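Local coordinates for uncharacterized protein (Peptoclostridium difficile 630, PDB 4YCS), which is of unknown function but, as a putative lipoprotein related to PnrA-like substrate-binding proteins of ABC transporters, may capture a small solute for uptake, at residues A[79-84]-A[101-106]; A[13-18]-A[73-78]. One frame throughout, in Å; residues are numbered along the deposited sequence.

Contact 1 of 2, residues A[79-84]-A[101-106]; sequences PLEMVA and KQPSNI
This is a mostly apolar helix-to-loop contact with one hydrogen bond at its end. It joins the last turns of helix 77-84 to the loop that leads into the edge strand 106-109. I106 carries the apolar part. Its CD1 fits between two helix residues one turn apart, 3.7 Å from L80 CD2 and 3.7 Å from A84 CB. L80 and I106 reach toward each other tip to tip. The CG of L80 lies opposite its own backbone N (chi1 -179°), which carries the isobutyl group out from the helix to meet the isoleucine. I106 CG2 also approaches L80 CD2, at 4.0 Å. E81 lies beside this pair and approaches more loosely, with OE2 4.3 Å from P103 CG.

The polar link is at the C-terminal end of the helix. N105 ND2 donates to A84 O over 3.0 Å, with an N-H...O angle of 160°. The acceptor lies close to the amide plane of N105, while the donor is tilted 29° from the carbonyl plane of A84. The methyl of A84 also touches this amide, with CB 3.6 Å from N105 OD1. The amide thus meets both the carbonyl and the side chain of A84.

The loop has its own internal order. A type I beta turn runs from P103 to I106. Q102 NE2 donates to I106 O across 2.8 Å and so ties the residues before the turn to the start of the strand.

Y99 touches L80, E81 and I106. F92 of strand 91-95 packs against L80, A84 and N105. Helix 77-84 is therefore joined to the sheet through both strand 91-95 and the entry to strand 106-109, while P79 and V83 pack on helix 54-62.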
ATOM      1  N   PRO A  79      12.568   2.065   0.919  1.00 45.96           N
ATOM      2  CA  PRO A  79      12.082   2.799   2.093  1.00 43.68           C
ATOM      3  C   PRO A  79      11.034   2.036   2.895  1.00 43.76           C
ATOM      4  O   PRO A  79      10.972   2.205   4.097  1.00 43.91           O
ATOM      5  CB  PRO A  79      11.505   4.086   1.513  1.00 44.98           C
ATOM      6  CG  PRO A  79      11.297   3.792   0.082  1.00 47.19           C
ATOM      7  CD  PRO A  79      12.354   2.819  -0.320  1.00 43.60           C
ATOM      8  N   LEU A  80      10.268   1.174   2.242  1.00 42.64           N
ATOM      9  CA  LEU A  80       9.261   0.359   2.931  1.00 40.38           C
ATOM     10  C   LEU A  80       9.884  -0.746   3.754  1.00 41.11           C
ATOM     11  O   LEU A  80       9.447  -1.009   4.876  1.00 41.12           O
ATOM     12  CB  LEU A  80       8.266  -0.239   1.946  1.00 40.24           C
ATOM     13  CG  LEU A  80       7.132  -1.090   2.534  1.00 40.90           C
ATOM     14  CD1 LEU A  80       6.103  -0.165   3.193  1.00 40.83           C
ATOM     15  CD2 LEU A  80       6.491  -1.956   1.447  1.00 40.96           C
ATOM     16  N   GLU A  81      10.880  -1.423   3.210  1.00 45.06           N
ATOM     17  CA  GLU A  81      11.583  -2.465   3.959  1.00 45.61           C
ATOM     18  C   GLU A  81      12.224  -1.903   5.233  1.00 45.79           C
ATOM     19  O   GLU A  81      12.107  -2.488   6.312  1.00 47.65           O
ATOM     20  CB  GLU A  81      12.641  -3.111   3.090  1.00 51.73           C
ATOM     21  CG  GLU A  81      13.363  -4.245   3.798  1.00 60.36           C
ATOM     22  CD  GLU A  81      14.231  -5.097   2.882  1.00 71.77           C
ATOM     23  OE1 GLU A  81      14.631  -4.623   1.780  1.00 70.30           O
ATOM     24  OE2 GLU A  81      14.512  -6.252   3.287  1.00 77.19           O
HETATM   25  N   MSE A  82      12.889  -0.765   5.097  1.00 46.64           N
HETATM   26  CA  MSE A  82      13.484  -0.039   6.233  1.00 50.23           C
HETATM   27  C   MSE A  82      12.484   0.274   7.340  1.00 46.55           C
HETATM   28  O   MSE A  82      12.779   0.076   8.525  1.00 43.86           O
HETATM   29  CB  MSE A  82      14.070   1.276   5.700  1.00 55.33           C
HETATM   30  CG  MSE A  82      14.914   2.049   6.724  1.00 68.65           C
HETATM   31 SE   MSE A  82      15.299   3.902   6.102  0.77 88.61          SE
HETATM   32  CE  MSE A  82      14.292   4.825   7.538  1.00 83.38           C
ATOM     33  N   VAL A  83      11.305   0.797   6.977  1.00 40.31           N
ATOM     34  CA  VAL A  83      10.346   1.230   7.980  1.00 39.27           C
ATOM     35  C   VAL A  83       9.591   0.025   8.581  1.00 36.38           C
ATOM     36  O   VAL A  83       9.273  -0.007   9.745  1.00 35.72           O
ATOM     37  CB  VAL A  83       9.397   2.273   7.391  1.00 39.02           C
ATOM     38  CG1 VAL A  83       8.305   2.645   8.395  1.00 40.43           C
ATOM     39  CG2 VAL A  83      10.169   3.514   6.965  1.00 40.24           C
ATOM     40  N   ALA A  84       9.308  -0.966   7.766  1.00 36.05           N
ATOM     41  CA  ALA A  84       8.636  -2.148   8.232  1.00 37.94           C
ATOM     42  C   ALA A  84       9.378  -2.897   9.342  1.00 40.64           C
ATOM     43  O   ALA A  84       8.739  -3.563  10.167  1.00 42.01           O
ATOM     44  CB  ALA A  84       8.378  -3.081   7.062  1.00 39.63           C
ATOM     45  N   LYS A 101      13.990 -11.912  -0.203  1.00 77.26           N
ATOM     46  CA  LYS A 101      13.715 -12.388   1.139  1.00 76.70           C
ATOM     47  C   LYS A 101      12.545 -11.549   1.719  1.00 68.87           C
ATOM     48  O   LYS A 101      12.749 -10.504   2.341  1.00 65.19           O
ATOM     49  CB  LYS A 101      14.991 -12.353   2.004  1.00 84.82           C
ATOM     50  CG  LYS A 101      15.847 -11.094   1.873  1.00 93.50           C
ATOM     51  CD  LYS A 101      17.221 -11.247   2.520  1.00101.82           C
ATOM     52  CE  LYS A 101      18.278 -11.682   1.511  1.00107.44           C
ATOM     53  NZ  LYS A 101      19.635 -11.715   2.117  1.00111.58           N
ATOM     54  N   GLN A 102      11.329 -12.044   1.492  1.00 64.07           N
ATOM     55  CA  GLN A 102      10.073 -11.356   1.858  1.00 63.04           C
ATOM     56  C   GLN A 102       9.895 -11.060   3.357  1.00 59.59           C
ATOM     57  O   GLN A 102       9.770 -11.971   4.159  1.00 60.10           O
ATOM     58  CB  GLN A 102       8.848 -12.154   1.361  1.00 59.90           C
ATOM     59  CG  GLN A 102       7.544 -11.340   1.307  1.00 60.21           C
ATOM     60  CD  GLN A 102       7.511 -10.301   0.184  1.00 61.21           C
ATOM     61  OE1 GLN A 102       8.226 -10.413  -0.795  1.00 63.63           O
ATOM     62  NE2 GLN A 102       6.668  -9.298   0.326  1.00 57.97           N
ATOM     63  N   PRO A 103       9.816  -9.775   3.729  1.00 58.98           N
ATOM     64  CA  PRO A 103       9.558  -9.459   5.140  1.00 57.84           C
ATOM     65  C   PRO A 103       8.188  -9.971   5.619  1.00 55.82           C
ATOM     66  O   PRO A 103       7.216  -9.976   4.862  1.00 57.57           O
ATOM     67  CB  PRO A 103       9.667  -7.931   5.190  1.00 57.98           C
ATOM     68  CG  PRO A 103      10.421  -7.556   3.953  1.00 58.53           C
ATOM     69  CD  PRO A 103      10.039  -8.567   2.925  1.00 58.34           C
ATOM     70  N   SER A 104       8.136 -10.443   6.852  1.00 52.20           N
ATOM     71  CA  SER A 104       6.962 -11.122   7.379  1.00 53.55           C
ATOM     72  C   SER A 104       5.703 -10.217   7.424  1.00 50.76           C
ATOM     73  O   SER A 104       4.581 -10.734   7.426  1.00 50.04           O
ATOM     74  CB  SER A 104       7.259 -11.668   8.787  1.00 54.36           C
ATOM     75  OG  SER A 104       7.642 -10.629   9.663  1.00 56.80           O
ATOM     76  N   ASN A 105       5.895  -8.894   7.492  1.00 46.10           N
ATOM     77  CA  ASN A 105       4.760  -7.950   7.557  1.00 42.95           C
ATOM     78  C   ASN A 105       4.488  -7.240   6.226  1.00 42.30           C
ATOM     79  O   ASN A 105       3.763  -6.236   6.197  1.00 40.04           O
ATOM     80  CB  ASN A 105       4.914  -6.940   8.732  1.00 40.20           C
ATOM     81  CG  ASN A 105       6.165  -6.097   8.647  1.00 40.65           C
ATOM     82  OD1 ASN A 105       7.045  -6.318   7.828  1.00 41.86           O
ATOM     83  ND2 ASN A 105       6.243  -5.124   9.503  1.00 42.55           N
ATOM     84  N   ILE A 106       5.071  -7.739   5.133  1.00 41.34           N
ATOM     85  CA  ILE A 106       4.871  -7.120   3.831  1.00 44.64           C
ATOM     86  C   ILE A 106       4.357  -8.137   2.835  1.00 46.08           C
ATOM     87  O   ILE A 106       5.016  -9.131   2.568  1.00 50.09           O
ATOM     88  CB  ILE A 106       6.133  -6.433   3.262  1.00 44.01           C
ATOM     89  CG1 ILE A 106       6.658  -5.360   4.215  1.00 45.00           C
ATOM     90  CG2 ILE A 106       5.828  -5.847   1.905  1.00 44.99           C
ATOM     91  CD1 ILE A 106       7.856  -4.553   3.703  1.00 45.24           C
TER

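Contact 2 of 2, residues A[13-18]-A[73-78]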
ATOM      1  N   ILE A  13      -0.135   4.948  -0.297  1.00 30.01           N
ATOM      2  CA  ILE A  13       0.905   5.932  -0.678  1.00 31.55           C
ATOM      3  C   ILE A  13       1.326   5.622  -2.148  1.00 32.67           C
ATOM      4  O   ILE A  13       1.632   4.489  -2.494  1.00 32.62           O
ATOM      5  CB  ILE A  13       2.085   5.993   0.326  1.00 33.19           C
ATOM      6  CG1 ILE A  13       3.136   7.006  -0.124  1.00 36.08           C
ATOM      7  CG2 ILE A  13       2.750   4.649   0.511  1.00 33.63           C
ATOM      8  CD1 ILE A  13       4.101   7.400   0.966  1.00 38.14           C
ATOM      9  N   LEU A  14       1.279   6.638  -2.993  1.00 34.35           N
ATOM     10  CA  LEU A  14       1.584   6.505  -4.429  1.00 37.01           C
ATOM     11  C   LEU A  14       2.732   7.395  -4.922  1.00 38.57           C
ATOM     12  O   LEU A  14       2.924   8.501  -4.460  1.00 38.58           O
ATOM     13  CB  LEU A  14       0.347   6.837  -5.246  1.00 39.04           C
ATOM     14  CG  LEU A  14      -0.880   6.040  -4.817  1.00 41.27           C
ATOM     15  CD1 LEU A  14      -1.800   6.937  -4.015  1.00 43.54           C
ATOM     16  CD2 LEU A  14      -1.607   5.446  -6.004  1.00 41.51           C
ATOM     17  N   ASP A  15       3.501   6.843  -5.852  1.00 42.70           N
ATOM     18  CA  ASP A  15       4.611   7.530  -6.514  1.00 42.27           C
ATOM     19  C   ASP A  15       4.010   8.190  -7.749  1.00 44.04           C
ATOM     20  O   ASP A  15       3.535   7.502  -8.651  1.00 43.52           O
ATOM     21  CB  ASP A  15       5.635   6.475  -6.900  1.00 44.80           C
ATOM     22  CG  ASP A  15       6.849   7.039  -7.664  1.00 46.94           C
ATOM     23  OD1 ASP A  15       6.959   8.281  -7.826  1.00 47.61           O
ATOM     24  OD2 ASP A  15       7.705   6.194  -8.057  1.00 50.69           O
ATOM     25  N   ILE A  16       3.982   9.521  -7.766  1.00 47.99           N
ATOM     26  CA  ILE A  16       3.386  10.273  -8.889  1.00 51.49           C
ATOM     27  C   ILE A  16       4.392  11.061  -9.755  1.00 55.62           C
ATOM     28  O   ILE A  16       3.992  11.968 -10.470  1.00 57.33           O
ATOM     29  CB  ILE A  16       2.260  11.221  -8.429  1.00 49.99           C
ATOM     30  CG1 ILE A  16       2.762  12.296  -7.442  1.00 49.50           C
ATOM     31  CG2 ILE A  16       1.116  10.380  -7.892  1.00 50.58           C
ATOM     32  CD1 ILE A  16       1.769  13.426  -7.212  1.00 51.70           C
ATOM     33  N   GLU A  17       5.679  10.716  -9.692  1.00 58.86           N
ATOM     34  CA  GLU A  17       6.674  11.324 -10.590  1.00 62.86           C
ATOM     35  C   GLU A  17       6.510  10.787 -12.013  1.00 65.22           C
ATOM     36  O   GLU A  17       6.523   9.574 -12.244  1.00 66.51           O
ATOM     37  CB  GLU A  17       8.099  11.068 -10.109  1.00 68.05           C
ATOM     38  CG  GLU A  17       9.153  11.789 -10.950  1.00 75.04           C
ATOM     39  CD  GLU A  17      10.512  11.860 -10.281  1.00 78.65           C
ATOM     40  OE1 GLU A  17      10.959  10.844  -9.733  1.00 77.08           O
ATOM     41  OE2 GLU A  17      11.141  12.935 -10.314  1.00 83.09           O
ATOM     42  N   GLY A  18       6.351  11.693 -12.969  1.00 68.25           N
ATOM     43  CA  GLY A  18       6.157  11.305 -14.349  1.00 69.76           C
ATOM     44  C   GLY A  18       4.748  10.822 -14.598  1.00 69.11           C
ATOM     45  O   GLY A  18       3.835  11.152 -13.856  1.00 67.71           O
ATOM     46  N   GLY A  73       4.179   0.880  -6.213  1.00 45.31           N
ATOM     47  CA  GLY A  73       5.331   1.072  -7.121  1.00 44.34           C
ATOM     48  C   GLY A  73       6.625   0.534  -6.550  1.00 45.57           C
ATOM     49  O   GLY A  73       6.817   0.532  -5.351  1.00 41.73           O
ATOM     50  N   ALA A  74       7.513   0.087  -7.444  1.00 46.15           N
ATOM     51  CA  ALA A  74       8.802  -0.488  -7.081  1.00 46.04           C
ATOM     52  C   ALA A  74       9.724   0.534  -6.418  1.00 43.32           C
ATOM     53  O   ALA A  74      10.618   0.149  -5.673  1.00 43.69           O
ATOM     54  CB  ALA A  74       9.487  -1.069  -8.318  1.00 49.60           C
ATOM     55  N   ARG A  75       9.511   1.823  -6.647  1.00 41.90           N
ATOM     56  CA  ARG A  75      10.349   2.824  -5.970  1.00 44.57           C
ATOM     57  C   ARG A  75      10.159   2.849  -4.446  1.00 43.48           C
ATOM     58  O   ARG A  75      11.011   3.395  -3.736  1.00 43.09           O
ATOM     59  CB  ARG A  75      10.140   4.216  -6.536  1.00 47.16           C
ATOM     60  CG  ARG A  75      10.725   4.394  -7.935  1.00 52.24           C
ATOM     61  CD  ARG A  75      11.300   5.788  -8.118  1.00 54.86           C
ATOM     62  NE  ARG A  75      10.304   6.848  -7.937  1.00 54.93           N
ATOM     63  CZ  ARG A  75      10.602   8.138  -7.791  1.00 58.38           C
ATOM     64  NH1 ARG A  75      11.867   8.528  -7.821  1.00 58.67           N
ATOM     65  NH2 ARG A  75       9.642   9.050  -7.618  1.00 56.26           N
ATOM     66  N   PHE A  76       9.083   2.245  -3.929  1.00 40.55           N
ATOM     67  CA  PHE A  76       8.905   2.143  -2.458  1.00 41.29           C
ATOM     68  C   PHE A  76       9.651   0.980  -1.796  1.00 43.06           C
ATOM     69  O   PHE A  76       9.732   0.937  -0.549  1.00 39.71           O
ATOM     70  CB  PHE A  76       7.426   2.088  -2.077  1.00 37.73           C
ATOM     71  CG  PHE A  76       6.714   3.353  -2.316  1.00 37.02           C
ATOM     72  CD1 PHE A  76       6.951   4.432  -1.498  1.00 36.45           C
ATOM     73  CD2 PHE A  76       5.830   3.480  -3.381  1.00 36.95           C
ATOM     74  CE1 PHE A  76       6.290   5.620  -1.724  1.00 39.01           C
ATOM     75  CE2 PHE A  76       5.153   4.651  -3.587  1.00 40.36           C
ATOM     76  CZ  PHE A  76       5.383   5.717  -2.755  1.00 38.98           C
ATOM     77  N   ALA A  77      10.200   0.072  -2.612  1.00 43.07           N
ATOM     78  CA  ALA A  77      10.820  -1.168  -2.123  1.00 45.97           C
ATOM     79  C   ALA A  77      11.742  -0.927  -0.940  1.00 46.74           C
ATOM     80  O   ALA A  77      11.510  -1.451   0.162  1.00 44.77           O
ATOM     81  CB  ALA A  77      11.559  -1.879  -3.258  1.00 48.51           C
ATOM     82  N   LYS A  78      12.757  -0.102  -1.150  1.00 50.04           N
ATOM     83  CA  LYS A  78      13.774   0.137  -0.114  1.00 54.60           C
ATOM     84  C   LYS A  78      13.266   0.928   1.120  1.00 48.07           C
ATOM     85  O   LYS A  78      13.522   0.515   2.238  1.00 45.14           O
ATOM     86  CB  LYS A  78      15.048   0.775  -0.702  1.00 62.53           C
ATOM     87  CG  LYS A  78      15.921  -0.185  -1.515  1.00 72.21           C
ATOM     88  CD  LYS A  78      16.689  -1.207  -0.664  1.00 79.98           C
ATOM     89  CE  LYS A  78      17.525  -2.163  -1.519  1.00 88.33           C
ATOM     90  NZ  LYS A  78      16.690  -3.112  -2.313  1.00 90.86           N
TER
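The F76 ring has I13 CG2 over one face, offset toward the rim, and the backbone of strand 8-15 at its edge. L14 C lies in the ring plane, and D15 N is 3.6 Å from F76 CE2. The side chains of I13 and F76 cross at a slant, with I13 CG1 3.7 Å from F76 CZ. The aromatic edge thus packs against the end of the strand.

The second flat group is the R75 guanidinium, which has the D15 carboxylate at its edge. R75 grips D15 side-on with two nitrogens, each bonded to a different oxygen. NE donates to D15 OD2 over 2.7 Å and NH2 to D15 OD1 over 2.8 Å. Both bonds are nearly straight, at 174° and 171°. Both reach the syn sides of the oxygens and lie close to the guanidinium plane. The two planes are turned 29° from each other, so the pair is not quite coplanar. The R75 chain bends at chi2 and chi3, which brings its NE and NH2 edge to the aspartate.

E17 adds a second negative charge. Its OE1 forms a salt bridge with R75 NH2 at 3.1 Å and approaches obliquely. D15, E17 and R75 therefore form a salt-bridge network, in which the arginine probably offsets the repulsion between the two nearby carboxylates. D15 OD1 also receives a weak hydrogen bond from E17 N.

The contact lies at the C-terminal ends of adjacent parallel strands, where 8-15 and 68-72 give way to loops. F54 at the start of helix 54-62 meets the F76 ring and touches D15 and R75. N25 of helix 22-38 binds D15 O, and I13 is hydrogen-bonded to I70 and V72 of strand 68-72.

Contacts 1 and 2 follow one another along the chain: 73-78 runs directly into 79-84. Their centres are about 15 Å apart, and beyond this junction they do not touch. R75 and F76, in the 3-10 segment leading into helix 77-84, make contact 2; L80, E81 and A84, farther along the helix, make contact 1. The helix runs back antiparallel to strand 8-15, from the C-terminal strand ends at contact 2 to the start of strand 106-109 at contact 1. Y99, which lines contact 1, also hydrogen-bonds through OH to A77 O between the two. Contact 2 lies on the side that faces the ligand cleft in related periplasmic-binding folds; no ligand site is established for this fragment.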